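Local atomic coordinates of uncharacterized protein Rv2277c (Mycobacterium tuberculosis, PDB entry 5VUG), a protein that is uncharacterised but probably hydrolyses phosphoric diesters, as expected of a glycerophosphodiester phosphodiesterase domain with a TIM-barrel fold. Residues E174-T179 with G203-R208; V35-D40 with S272-Q277; V53-R58 with I106-Q111. All blocks are in the same frame, centred on the assembly; numbering follows the deposited sequence.

The three contacts belong to one TIM-barrel domain and do not touch one another. Interaction 2 closes the longest loop, bringing residues 35-40 against 272-277 near the C-terminus, and both other contacts lie within that loop. Interaction 3 closes before interaction 1 opens, and the two reach the same sheet from opposite sides of the chain's centre, with centres about 25 Å apart. The centre of interaction 2 lies about 23 Å from that of interaction 1 and about 21 Å from that of interaction 3. A bound glycerol lies about 4 Å from the Glu205 side chain in interaction 1, whereas a calcium ion is about 10 Å from the Val39 side chain in interaction 2.

Interaction 1 (E174-T179 with G203-R208); sequences ESRDVT and GFELHR
At the carboxyl end of barrel strand 201-205, Glu205 forms a salt bridge with Arg176, which lies in the first turn of helix 176-189. Arg176 NH2 donates to Glu205 OE1 over 2.8 Å with an N-H...O angle of 149°. OE1 is met on its syn side but 25° out of the carboxylate plane, and NH2 alone donates to this carboxylate, as the planes are not aligned for a two-pronged bridge. Water 2 may add a looser link, lying unusually close to Glu205 OE2 (2.5 Å) and accepting only weakly from Arg176 NH1. The guanidinium can reach this far because CG stands anti to the Arg176 backbone N (chi1 -174°) and the chain stays extended as far as NE. Phe204 covers one guanidinium face, its CE1 3.5 Å from Arg176 NH2. The contact thus joins a barrel strand to the start of the helix that precedes it in the alternating beta-alpha fold. Ser175 is the N-cap of that helix, with its OG accepting from Val178 N at 3.3 Å. Closer to the strand's backbone, Thr179 CG2 packs 3.6 Å from Gly203 O. On the same threonine, OG1 donates at 2.7 Å to the anti lone pair of Glu174 OE1 and accepts from water 1, which also donates to Glu174 O and accepts weakly from Gly203 N. At the guanidinium edge, Arg208 NE comes 3.6 Å from Arg176 NH2, but the pair is flanked by carboxylates: Glu205 on Arg176 NH2, and Glu214 of the second subunit in salt bridges with Arg176 NE and Arg208 NE, while Tyr154 OH bonds Arg176 NH1.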
loop_
_atom_site.group_PDB
_atom_site.type_symbol
_atom_site.label_atom_id
_atom_site.label_comp_id
_atom_site.label_asym_id
_atom_site.label_seq_id
_atom_site.Cartn_x
_atom_site.Cartn_y
_atom_site.Cartn_z
ATOM N N GLU A 174 3.224 7.924 -19.820
ATOM C CA GLU A 174 2.701 6.676 -19.285
ATOM C C GLU A 174 1.501 6.964 -18.388
ATOM O O GLU A 174 1.478 7.961 -17.662
ATOM C CB GLU A 174 3.794 5.977 -18.477
ATOM C CG GLU A 174 3.311 4.717 -17.806
ATOM C CD GLU A 174 4.436 3.844 -17.336
ATOM O OE1 GLU A 174 4.984 4.124 -16.246
ATOM O OE2 GLU A 174 4.767 2.881 -18.067
ATOM N N SER A 175 0.493 6.088 -18.438
ATOM C CA SER A 175 -0.663 6.275 -17.567
ATOM C C SER A 175 -0.251 6.193 -16.098
ATOM O O SER A 175 0.668 5.456 -15.717
ATOM C CB SER A 175 -1.739 5.226 -17.852
ATOM O OG SER A 175 -1.354 3.969 -17.339
ATOM N N ARG A 176 -0.936 6.971 -15.262
ATOM C CA ARG A 176 -0.613 6.945 -13.839
ATOM C C ARG A 176 -0.849 5.560 -13.240
ATOM O O ARG A 176 -0.087 5.116 -12.374
ATOM C CB ARG A 176 -1.394 8.028 -13.092
ATOM C CG ARG A 176 -1.020 8.166 -11.620
ATOM C CD ARG A 176 -1.668 9.399 -11.029
ATOM N NE ARG A 176 -1.275 9.650 -9.644
ATOM C CZ ARG A 176 -0.516 10.676 -9.263
ATOM N NH1 ARG A 176 -0.046 11.546 -10.159
ATOM N NH2 ARG A 176 -0.232 10.837 -7.983
ATOM N N ASP A 177 -1.887 4.850 -13.698
ATOM C CA ASP A 177 -2.124 3.498 -13.191
ATOM C C ASP A 177 -0.891 2.615 -13.353
ATOM O O ASP A 177 -0.526 1.866 -12.437
ATOM C CB ASP A 177 -3.308 2.837 -13.904
ATOM C CG ASP A 177 -4.656 3.410 -13.497
ATOM O OD1 ASP A 177 -4.743 4.081 -12.449
ATOM O OD2 ASP A 177 -5.645 3.158 -14.227
ATOM N N VAL A 178 -0.245 2.677 -14.520
ATOM C CA VAL A 178 0.906 1.812 -14.777
ATOM C C VAL A 178 2.121 2.274 -13.977
ATOM O O VAL A 178 2.819 1.465 -13.348
ATOM C CB VAL A 178 1.196 1.743 -16.287
ATOM C CG1 VAL A 178 2.506 0.996 -16.545
ATOM C CG2 VAL A 178 0.038 1.060 -17.016
ATOM N N THR A 179 2.394 3.581 -13.988
ATOM C CA THR A 179 3.501 4.117 -13.197
ATOM C C THR A 179 3.360 3.736 -11.729
ATOM O O THR A 179 4.319 3.262 -11.102
ATOM C CB THR A 179 3.538 5.641 -13.342
ATOM O OG1 THR A 179 3.850 5.987 -14.697
ATOM C CG2 THR A 179 4.588 6.255 -12.403
ATOM N N GLY A 203 5.736 10.045 -14.077
ATOM C CA GLY A 203 5.916 10.936 -12.946
ATOM C C GLY A 203 5.136 10.483 -11.728
ATOM O O GLY A 203 4.148 9.756 -11.834
ATOM N N PHE A 204 5.612 10.905 -10.555
ATOM C CA PHE A 204 4.906 10.622 -9.313
ATOM C C PHE A 204 5.508 11.494 -8.228
ATOM O O PHE A 204 6.679 11.866 -8.314
ATOM C CB PHE A 204 5.023 9.147 -8.903
ATOM C CG PHE A 204 3.825 8.635 -8.158
ATOM C CD1 PHE A 204 2.672 8.278 -8.838
ATOM C CD2 PHE A 204 3.853 8.499 -6.780
ATOM C CE1 PHE A 204 1.563 7.800 -8.154
ATOM C CE2 PHE A 204 2.745 8.020 -6.086
ATOM C CZ PHE A 204 1.600 7.671 -6.780
ATOM N N GLU A 205 4.695 11.803 -7.212
ATOM C CA GLU A 205 5.142 12.568 -6.052
ATOM C C GLU A 205 6.299 11.877 -5.339
ATOM O O GLU A 205 6.375 10.648 -5.272
ATOM C CB GLU A 205 3.992 12.712 -5.046
ATOM C CG GLU A 205 2.951 13.771 -5.375
ATOM C CD GLU A 205 1.969 13.380 -6.471
ATOM O OE1 GLU A 205 2.010 12.240 -6.972
ATOM O OE2 GLU A 205 1.140 14.243 -6.833
ATOM N N LEU A 206 7.201 12.694 -4.776
ATOM C CA LEU A 206 8.263 12.170 -3.916
ATOM C C LEU A 206 7.713 11.624 -2.606
ATOM O O LEU A 206 8.308 10.708 -2.021
ATOM C CB LEU A 206 9.283 13.267 -3.601
ATOM C CG LEU A 206 10.567 13.318 -4.423
ATOM C CD1 LEU A 206 10.259 13.279 -5.900
ATOM C CD2 LEU A 206 11.384 14.561 -4.054
ATOM N N HIS A 207 6.607 12.192 -2.118
ATOM C CA HIS A 207 5.919 11.736 -0.918
ATOM C C HIS A 207 4.436 11.704 -1.232
ATOM O O HIS A 207 3.887 12.694 -1.721
ATOM C CB HIS A 207 6.115 12.725 0.227
ATOM C CG HIS A 207 7.525 13.166 0.405
ATOM N ND1 HIS A 207 8.409 12.513 1.235
ATOM C CD2 HIS A 207 8.209 14.198 -0.141
ATOM C CE1 HIS A 207 9.579 13.124 1.192
ATOM N NE2 HIS A 207 9.484 14.149 0.366
ATOM N N ARG A 208 3.781 10.583 -0.935
ATOM C CA ARG A 208 2.379 10.420 -1.302
ATOM C C ARG A 208 1.638 9.679 -0.203
ATOM O O ARG A 208 2.006 8.553 0.148
ATOM C CB ARG A 208 2.250 9.665 -2.629
ATOM C CG ARG A 208 0.817 9.611 -3.164
ATOM C CD ARG A 208 0.356 10.977 -3.661
ATOM N NE ARG A 208 -0.896 10.886 -4.411
ATOM C CZ ARG A 208 -2.036 11.480 -4.070
ATOM N NH1 ARG A 208 -2.107 12.238 -2.980
ATOM N NH2 ARG A 208 -3.112 11.326 -4.833
HETATM O O HOH W 1 3.131 8.500 -15.445
HETATM O O HOH W 2 -0.190 14.176 -8.924
#

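Interaction 2 (V35-D40 with S272-Q277); sequences VAAGVD and SPLAAQ
Pro273 CB is the meeting point of two apolar groups, Val39 CG1 at 3.5 Å and Ala37 CB at 3.9 Å. With CG1 anti to its carbonyl carbon (chi1 -54°), Val39 sets that branch against the proline ring. Leu274 CD2 touches Ala37 CB more loosely. The polar part centres on Ala37 O. It receives a weak hydrogen bond from Gln277 NE2 at 3.2 Å, bent to 125°, and Gln277 CG approaches it equally closely. Water 3 donates to Ala37 O at 2.8 Å and also to Pro273 O, linking the two backbones.

Both partners are fixed by helix ends. Gly38, with phi of 88°, leaves helix 28-36 through a Schellman motif, in which Gly38 N bonds back to Val35 O at 2.9 Å; the turn presents Ala37 and Val39 to the proline. Across the contact, Ser272 is the N-cap of helix 273-277, its OG accepting from Ala275 N at 3.0 Å. Asp22 forms the next shell, binding Ser272 OG through OD1 and Leu274 N through OD2, while strand 12-16 meets Val39 and Pro273 through Ala15.

The C-terminal end of one helix therefore faces the first turn of another across small apolar groups, and the direct polar tie is weak; the geometry implies a junction held chiefly by side-chain packing and by a shared water.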
loop_
_atom_site.group_PDB
_atom_site.type_symbol
_atom_site.label_atom_id
_atom_site.label_comp_id
_atom_site.label_asym_id
_atom_site.label_seq_id
_atom_site.Cartn_x
_atom_site.Cartn_y
_atom_site.Cartn_z
ATOM N N VAL A 35 9.985 31.266 -17.692
ATOM C CA VAL A 35 11.060 31.229 -18.688
ATOM C C VAL A 35 12.233 32.087 -18.229
ATOM O O VAL A 35 13.392 31.660 -18.273
ATOM C CB VAL A 35 10.544 31.670 -20.072
ATOM C CG1 VAL A 35 11.686 31.704 -21.082
ATOM C CG2 VAL A 35 9.429 30.751 -20.565
ATOM N N ALA A 36 11.946 33.315 -17.776
ATOM C CA ALA A 36 12.997 34.230 -17.344
ATOM C C ALA A 36 13.767 33.693 -16.141
ATOM O O ALA A 36 14.946 34.039 -15.957
ATOM C CB ALA A 36 12.386 35.591 -17.020
ATOM N N ALA A 37 13.127 32.850 -15.321
ATOM C CA ALA A 37 13.776 32.217 -14.179
ATOM C C ALA A 37 14.573 30.975 -14.556
ATOM O O ALA A 37 15.101 30.304 -13.664
ATOM C CB ALA A 37 12.751 31.875 -13.087
ATOM N N GLY A 38 14.664 30.642 -15.839
ATOM C CA GLY A 38 15.559 29.592 -16.278
ATOM C C GLY A 38 15.006 28.188 -16.260
ATOM O O GLY A 38 15.794 27.236 -16.323
ATOM N N VAL A 39 13.685 28.015 -16.198
ATOM C CA VAL A 39 13.145 26.654 -16.157
ATOM C C VAL A 39 13.436 25.919 -17.465
ATOM O O VAL A 39 13.641 26.519 -18.530
ATOM C CB VAL A 39 11.645 26.631 -15.821
ATOM C CG1 VAL A 39 11.383 27.406 -14.528
ATOM C CG2 VAL A 39 10.819 27.148 -17.002
ATOM N N ASP A 40 13.452 24.586 -17.373
ATOM C CA ASP A 40 13.704 23.695 -18.499
ATOM C C ASP A 40 12.433 23.076 -19.064
ATOM O O ASP A 40 12.490 22.410 -20.105
ATOM C CB ASP A 40 14.624 22.555 -18.047
ATOM C CG ASP A 40 15.895 23.061 -17.402
ATOM O OD1 ASP A 40 16.726 23.651 -18.125
ATOM O OD2 ASP A 40 16.044 22.902 -16.170
ATOM N N SER A 272 7.813 26.928 -7.320
ATOM C CA SER A 272 8.524 28.206 -7.331
ATOM C C SER A 272 9.790 28.110 -8.165
ATOM O O SER A 272 10.863 27.770 -7.644
ATOM C CB SER A 272 8.863 28.668 -5.917
ATOM O OG SER A 272 9.581 29.888 -5.951
ATOM N N PRO A 273 9.708 28.426 -9.455
ATOM C CA PRO A 273 10.930 28.572 -10.258
ATOM C C PRO A 273 11.949 29.514 -9.639
ATOM O O PRO A 273 13.155 29.284 -9.780
ATOM C CB PRO A 273 10.385 29.104 -11.588
ATOM C CG PRO A 273 9.031 28.437 -11.690
ATOM C CD PRO A 273 8.487 28.475 -10.282
ATOM N N LEU A 274 11.503 30.561 -8.935
ATOM C CA LEU A 274 12.456 31.472 -8.308
ATOM C C LEU A 274 13.247 30.780 -7.202
ATOM O O LEU A 274 14.473 30.944 -7.112
ATOM C CB LEU A 274 11.736 32.723 -7.793
ATOM C CG LEU A 274 11.324 33.705 -8.895
ATOM C CD1 LEU A 274 10.336 34.754 -8.378
ATOM C CD2 LEU A 274 12.565 34.375 -9.494
ATOM N N ALA A 275 12.571 30.001 -6.349
ATOM C CA ALA A 275 13.287 29.242 -5.327
ATOM C C ALA A 275 14.206 28.207 -5.959
ATOM O O ALA A 275 15.326 27.984 -5.481
ATOM C CB ALA A 275 12.296 28.562 -4.384
ATOM N N ALA A 276 13.752 27.578 -7.049
ATOM C CA ALA A 276 14.528 26.518 -7.686
ATOM C C ALA A 276 15.816 27.048 -8.304
ATOM O O ALA A 276 16.807 26.311 -8.376
ATOM C CB ALA A 276 13.681 25.788 -8.732
ATOM N N GLN A 277 15.818 28.312 -8.745
ATOM C CA GLN A 277 17.046 28.949 -9.221
ATOM C C GLN A 277 18.179 28.791 -8.217
ATOM O O GLN A 277 19.330 28.569 -8.603
ATOM C CB GLN A 277 16.815 30.445 -9.444
ATOM C CG GLN A 277 16.259 30.835 -10.781
ATOM C CD GLN A 277 16.306 32.339 -10.992
ATOM O OE1 GLN A 277 16.109 33.114 -10.054
ATOM N NE2 GLN A 277 16.589 32.759 -12.219
HETATM O O HOH W 3 14.208 28.111 -12.171
#

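Interaction 3 (V53-R58 with I106-Q111); sequences VPVLYR and IPTLEQ
The Tyr57 ring meets Ile106 obliquely, Ile106 CD1 coming within 4.4 Å of Tyr57 CD1; Tyr57 OH is hydrogen-bonded beyond the contact to Asp61 O and Leu65 N. Apart from this flat group, the puckered ring of Pro107 lies against Leu56, with Pro107 CG 3.9 Å from Leu56 CB and the two side chains crossing at about a right angle. The backbone carbonyls are approached differently. Pro107 O accepts from Leu56 N at 3.0 Å, the donor lying almost in line with the C=O bond (169°). Pro54 O accepts from Leu109 N at 2.9 Å from above the carbonyl plane, 47° out of it, and takes a further bond from water 4, which accepts from Glu110 N.

These two backbone bonds flank a single beta bridge between Val55 and Thr108. Ile106 CG2, anti to its backbone N, packs on Val55 CB at 3.8 Å. Thr108 is the N-cap of helix 109-114 and forms a capping box with Gln111: Gln111 N donates to Thr108 OG1 at 2.9 Å, and Thr108 N donates to Gln111 OE1 with an angle of 165°.

Strand 54-56 runs antiparallel to barrel strand 41-48, on whose Leu44 and Val46 Leu56 rests. Helix 77-80 supports Val53, Val55 and Thr108 through Val77, whereas helix 134-145 packs on Pro54 through Ala137, Val138 and Val141.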
loop_
_atom_site.group_PDB
_atom_site.type_symbol
_atom_site.label_atom_id
_atom_site.label_comp_id
_atom_site.label_asym_id
_atom_site.label_seq_id
_atom_site.Cartn_x
_atom_site.Cartn_y
_atom_site.Cartn_z
ATOM N N VAL A 53 -12.190 25.742 -27.657
ATOM C CA VAL A 53 -10.840 26.296 -27.638
ATOM C C VAL A 53 -10.160 25.866 -26.342
ATOM O O VAL A 53 -10.644 26.202 -25.252
ATOM C CB VAL A 53 -10.841 27.825 -27.779
ATOM C CG1 VAL A 53 -9.403 28.351 -27.747
ATOM C CG2 VAL A 53 -11.554 28.236 -29.051
ATOM N N PRO A 54 -9.045 25.139 -26.404
ATOM C CA PRO A 54 -8.319 24.809 -25.170
ATOM C C PRO A 54 -7.803 26.078 -24.506
ATOM O O PRO A 54 -7.270 26.977 -25.167
ATOM C CB PRO A 54 -7.166 23.919 -25.661
ATOM C CG PRO A 54 -7.691 23.325 -26.949
ATOM C CD PRO A 54 -8.497 24.441 -27.580
ATOM N N VAL A 55 -7.989 26.148 -23.184
ATOM C CA VAL A 55 -7.523 27.247 -22.341
ATOM C C VAL A 55 -6.783 26.642 -21.149
ATOM O O VAL A 55 -6.873 25.443 -20.874
ATOM C CB VAL A 55 -8.680 28.166 -21.863
ATOM C CG1 VAL A 55 -9.407 28.805 -23.050
ATOM C CG2 VAL A 55 -9.667 27.401 -20.967
ATOM N N LEU A 56 -6.030 27.479 -20.437
ATOM C CA LEU A 56 -5.295 27.026 -19.257
ATOM C C LEU A 56 -6.118 27.329 -18.011
ATOM O O LEU A 56 -6.428 28.492 -17.735
ATOM C CB LEU A 56 -3.923 27.694 -19.142
ATOM C CG LEU A 56 -2.957 27.531 -20.314
ATOM C CD1 LEU A 56 -1.564 27.969 -19.872
ATOM C CD2 LEU A 56 -2.940 26.078 -20.828
ATOM N N TYR A 57 -6.474 26.281 -17.267
ATOM C CA TYR A 57 -7.216 26.429 -16.020
ATOM C C TYR A 57 -7.198 25.090 -15.298
ATOM O O TYR A 57 -7.441 24.049 -15.915
ATOM C CB TYR A 57 -8.659 26.921 -16.246
ATOM C CG TYR A 57 -9.277 27.380 -14.950
ATOM C CD1 TYR A 57 -8.844 28.555 -14.335
ATOM C CD2 TYR A 57 -10.249 26.623 -14.310
ATOM C CE1 TYR A 57 -9.384 28.976 -13.135
ATOM C CE2 TYR A 57 -10.791 27.040 -13.098
ATOM C CZ TYR A 57 -10.340 28.218 -12.517
ATOM O OH TYR A 57 -10.823 28.663 -11.309
ATOM N N ARG A 58 -6.863 25.099 -14.009
ATOM C CA ARG A 58 -6.724 23.858 -13.241
ATOM C C ARG A 58 -7.973 23.464 -12.441
ATOM O O ARG A 58 -8.399 22.301 -12.510
ATOM C CB ARG A 58 -5.461 23.900 -12.370
ATOM C CG ARG A 58 -5.266 22.726 -11.429
ATOM C CD ARG A 58 -5.715 23.005 -10.009
ATOM N NE ARG A 58 -5.182 24.242 -9.429
ATOM C CZ ARG A 58 -5.568 24.693 -8.236
ATOM N NH1 ARG A 58 -6.455 23.997 -7.535
ATOM N NH2 ARG A 58 -5.087 25.823 -7.745
ATOM N N ILE A 106 -7.319 34.487 -18.123
ATOM C CA ILE A 106 -7.190 33.112 -18.615
ATOM C C ILE A 106 -6.641 33.144 -20.036
ATOM O O ILE A 106 -7.252 33.773 -20.913
ATOM C CB ILE A 106 -8.533 32.368 -18.595
ATOM C CG1 ILE A 106 -9.049 32.190 -17.164
ATOM C CG2 ILE A 106 -8.411 31.023 -19.329
ATOM C CD1 ILE A 106 -10.451 31.581 -17.105
ATOM N N PRO A 107 -5.523 32.458 -20.318
ATOM C CA PRO A 107 -5.001 32.408 -21.690
ATOM C C PRO A 107 -5.458 31.169 -22.445
ATOM O O PRO A 107 -5.783 30.143 -21.839
ATOM C CB PRO A 107 -3.490 32.340 -21.459
ATOM C CG PRO A 107 -3.386 31.460 -20.184
ATOM C CD PRO A 107 -4.617 31.793 -19.353
ATOM N N THR A 108 -5.454 31.232 -23.772
ATOM C CA THR A 108 -5.653 30.011 -24.530
ATOM C C THR A 108 -4.370 29.184 -24.497
ATOM O O THR A 108 -3.273 29.702 -24.248
ATOM C CB THR A 108 -5.992 30.314 -25.994
ATOM O OG1 THR A 108 -4.898 31.011 -26.621
ATOM C CG2 THR A 108 -7.278 31.130 -26.110
ATOM N N LEU A 109 -4.517 27.877 -24.746
ATOM C CA LEU A 109 -3.337 27.031 -24.901
ATOM C C LEU A 109 -2.445 27.563 -26.012
ATOM O O LEU A 109 -1.214 27.568 -25.888
ATOM C CB LEU A 109 -3.755 25.589 -25.181
ATOM C CG LEU A 109 -2.612 24.618 -25.518
ATOM C CD1 LEU A 109 -1.638 24.462 -24.354
ATOM C CD2 LEU A 109 -3.198 23.271 -25.916
ATOM N N GLU A 110 -3.058 28.040 -27.099
ATOM C CA GLU A 110 -2.294 28.569 -28.225
ATOM C C GLU A 110 -1.458 29.778 -27.807
ATOM O O GLU A 110 -0.277 29.885 -28.175
ATOM C CB GLU A 110 -3.255 28.900 -29.374
ATOM C CG GLU A 110 -2.592 29.332 -30.664
ATOM C CD GLU A 110 -3.406 28.978 -31.912
ATOM O OE1 GLU A 110 -2.936 29.294 -33.019
ATOM O OE2 GLU A 110 -4.499 28.373 -31.797
ATOM N N GLN A 111 -2.042 30.689 -27.019
ATOM C CA GLN A 111 -1.275 31.820 -26.497
ATOM C C GLN A 111 -0.137 31.346 -25.606
ATOM O O GLN A 111 0.969 31.894 -25.655
ATOM C CB GLN A 111 -2.178 32.755 -25.687
ATOM C CG GLN A 111 -3.048 33.695 -26.502
ATOM C CD GLN A 111 -4.075 34.429 -25.655
ATOM O OE1 GLN A 111 -4.706 33.849 -24.770
ATOM N NE2 GLN A 111 -4.249 35.719 -25.927
HETATM O O HOH W 4 -5.835 27.181 -27.646
#